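Side-chain contact in pilin (Streptococcus pyogenes serotype M1, PDB 3GLD), which forms the shaft of the pilus as stacked, covalently joined subunits, which the bacterium needs for host-cell adhesion, aggregation and biofilm formation: residues A[109-114]-A[188-193]. The protein carries 2 engineered substitutions. Residues are numbered along the deposited sequence; the frame is centred on the assembly and turned at random.
Sequences KVPGVS and NQYYKA
With chi1 of -54°, Tyr190 sets its CG opposite its own carbonyl carbon and sends the ring out to meet Pro111 and Val110, whose CG1 lies trans to the backbone N. Pro111 comes from the opposite direction and lays CD and CG over one face of the phenol. Pro111 CD sits 3.8 Å from the Tyr190 ring centroid and 24° off the normal, a CH-pi contact shifted toward the rim. The nearest ring atom, Tyr190 CE2, is 3.5 Å from Pro111 CD. Proline suits this place because the CH groups next to its nitrogen are slightly polarised and its ring is rigid; tyrosine offers a broad, electron-rich surface. Gln189 CG covers the centre of the other face, so the ring is sandwiched between two aliphatic groups, which limits its freedom to turn. Val110 meets it obliquely, CG1 lying 4.1 Å from Tyr190 CD1, and also packs on Thr37.

A type II turn from Val110 to Val113 presents the proline, closed by a 3.1 Å bond from Val113 N to Val110 O; Pro111 and Gly112 fill its central positions, the glycine accepting the positive phi of 80°. Beside this CH-pi contact, one water bridges the segments, donating to Pro111 O and accepting from Tyr191 OH, each at 2.7 Å. Asn188 OD1 receives weak bonds from Tyr190 N, giving an Asx turn, and from Tyr191 N; backbone bonds between Asn188 and Tyr191 also close the loop.

A CH-pi contact, apolar packing and a water bridge thus form part of the interface between the two successive beta-domains of the elongated pilin.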
loop_
_atom_site.group_PDB
_atom_site.type_symbol
_atom_site.label_atom_id
_atom_site.label_comp_id
_atom_site.label_asym_id
_atom_site.label_seq_id
_atom_site.Cartn_x
_atom_site.Cartn_y
_atom_site.Cartn_z
ATOM N N LYS A 109 -3.856 -4.388 10.170
ATOM C CA LYS A 109 -4.211 -3.867 8.849
ATOM C C LYS A 109 -3.589 -2.492 8.607
ATOM O O LYS A 109 -3.758 -1.579 9.411
ATOM C CB LYS A 109 -5.732 -3.800 8.686
ATOM C CG LYS A 109 -6.424 -5.169 8.663
ATOM C CD LYS A 109 -7.947 -5.059 8.824
ATOM C CE LYS A 109 -8.657 -4.983 7.474
ATOM N NZ LYS A 109 -10.057 -4.454 7.616
ATOM N N VAL A 110 -2.855 -2.375 7.509
ATOM C CA VAL A 110 -2.187 -1.133 7.120
ATOM C C VAL A 110 -3.223 -0.257 6.424
ATOM O O VAL A 110 -3.903 -0.718 5.503
ATOM C CB VAL A 110 -1.025 -1.433 6.146
ATOM C CG1 VAL A 110 -0.277 -0.164 5.719
ATOM C CG2 VAL A 110 -0.084 -2.475 6.752
ATOM N N PRO A 111 -3.342 1.019 6.852
ATOM C CA PRO A 111 -4.320 1.937 6.246
ATOM C C PRO A 111 -4.160 2.052 4.734
ATOM O O PRO A 111 -3.042 2.112 4.236
ATOM C CB PRO A 111 -4.021 3.276 6.935
ATOM C CG PRO A 111 -3.300 2.894 8.200
ATOM C CD PRO A 111 -2.473 1.719 7.811
ATOM N N GLY A 112 -5.286 2.057 4.022
ATOM C CA GLY A 112 -5.298 2.091 2.567
ATOM C C GLY A 112 -5.045 0.766 1.849
ATOM O O GLY A 112 -5.112 0.717 0.615
ATOM N N VAL A 113 -4.724 -0.294 2.594
ATOM C CA VAL A 113 -4.416 -1.600 1.969
ATOM C C VAL A 113 -5.589 -2.575 1.956
ATOM O O VAL A 113 -6.201 -2.835 2.979
ATOM C CB VAL A 113 -3.177 -2.300 2.612
ATOM C CG1 VAL A 113 -2.950 -3.680 1.983
ATOM C CG2 VAL A 113 -1.928 -1.417 2.451
ATOM N N SER A 114 -5.886 -3.093 0.773
ATOM C CA SER A 114 -6.858 -4.159 0.594
ATOM C C SER A 114 -6.095 -5.471 0.467
ATOM O O SER A 114 -5.223 -5.606 -0.398
ATOM C CB SER A 114 -7.660 -3.926 -0.679
ATOM O OG SER A 114 -8.405 -2.724 -0.588
ATOM N N ASN A 188 3.909 9.484 10.690
ATOM C CA ASN A 188 3.503 8.357 11.528
ATOM C C ASN A 188 4.438 7.176 11.247
ATOM O O ASN A 188 5.389 7.322 10.479
ATOM C CB ASN A 188 2.013 7.995 11.320
ATOM C CG ASN A 188 1.665 7.711 9.880
ATOM O OD1 ASN A 188 2.437 7.098 9.142
ATOM N ND2 ASN A 188 0.476 8.162 9.462
ATOM N N GLN A 189 4.160 6.013 11.834
ATOM C CA GLN A 189 5.015 4.834 11.633
ATOM C C GLN A 189 5.095 4.395 10.162
ATOM O O GLN A 189 6.108 3.862 9.736
ATOM C CB GLN A 189 4.537 3.683 12.502
ATOM C CG GLN A 189 3.173 3.136 12.083
ATOM C CD GLN A 189 2.710 2.017 12.978
ATOM O OE1 GLN A 189 2.023 2.254 13.975
ATOM N NE2 GLN A 189 3.095 0.786 12.640
ATOM N N TYR A 190 4.030 4.631 9.394
ATOM C CA TYR A 190 3.953 4.210 7.998
ATOM C C TYR A 190 4.669 5.136 7.010
ATOM O O TYR A 190 5.122 4.696 5.940
ATOM C CB TYR A 190 2.478 4.041 7.571
ATOM C CG TYR A 190 1.680 3.125 8.482
ATOM C CD1 TYR A 190 1.943 1.753 8.539
ATOM C CD2 TYR A 190 0.669 3.633 9.289
ATOM C CE1 TYR A 190 1.211 0.920 9.382
ATOM C CE2 TYR A 190 -0.073 2.811 10.134
ATOM C CZ TYR A 190 0.203 1.455 10.173
ATOM O OH TYR A 190 -0.548 0.661 11.011
ATOM N N TYR A 191 4.781 6.412 7.375
ATOM C CA TYR A 191 5.333 7.434 6.497
ATOM C C TYR A 191 6.146 8.426 7.328
ATOM O O TYR A 191 5.589 9.179 8.130
ATOM C CB TYR A 191 4.176 8.146 5.753
ATOM C CG TYR A 191 3.318 7.174 4.980
ATOM C CD1 TYR A 191 3.781 6.604 3.791
ATOM C CD2 TYR A 191 2.058 6.803 5.448
ATOM C CE1 TYR A 191 3.002 5.670 3.090
ATOM C CE2 TYR A 191 1.290 5.883 4.766
ATOM C CZ TYR A 191 1.766 5.325 3.587
ATOM O OH TYR A 191 0.997 4.432 2.895
ATOM N N LYS A 192 7.463 8.412 7.142
ATOM C CA LYS A 192 8.370 9.119 8.046
ATOM C C LYS A 192 8.561 10.561 7.651
ATOM O O LYS A 192 8.256 10.952 6.523
ATOM C CB LYS A 192 9.737 8.421 8.105
ATOM C CG LYS A 192 9.694 7.000 8.669
ATOM C CD LYS A 192 9.471 6.983 10.184
ATOM C CE LYS A 192 9.752 5.585 10.759
ATOM N NZ LYS A 192 9.764 5.576 12.261
ATOM N N ALA A 193 9.094 11.338 8.579
ATOM C CA ALA A 193 9.414 12.733 8.326
ATOM C C ALA A 193 10.289 12.829 7.084
ATOM O O ALA A 193 11.101 11.934 6.814
ATOM C CB ALA A 193 10.107 13.335 9.517
HETATM O O HOH W 1 -1.594 4.316 3.621
#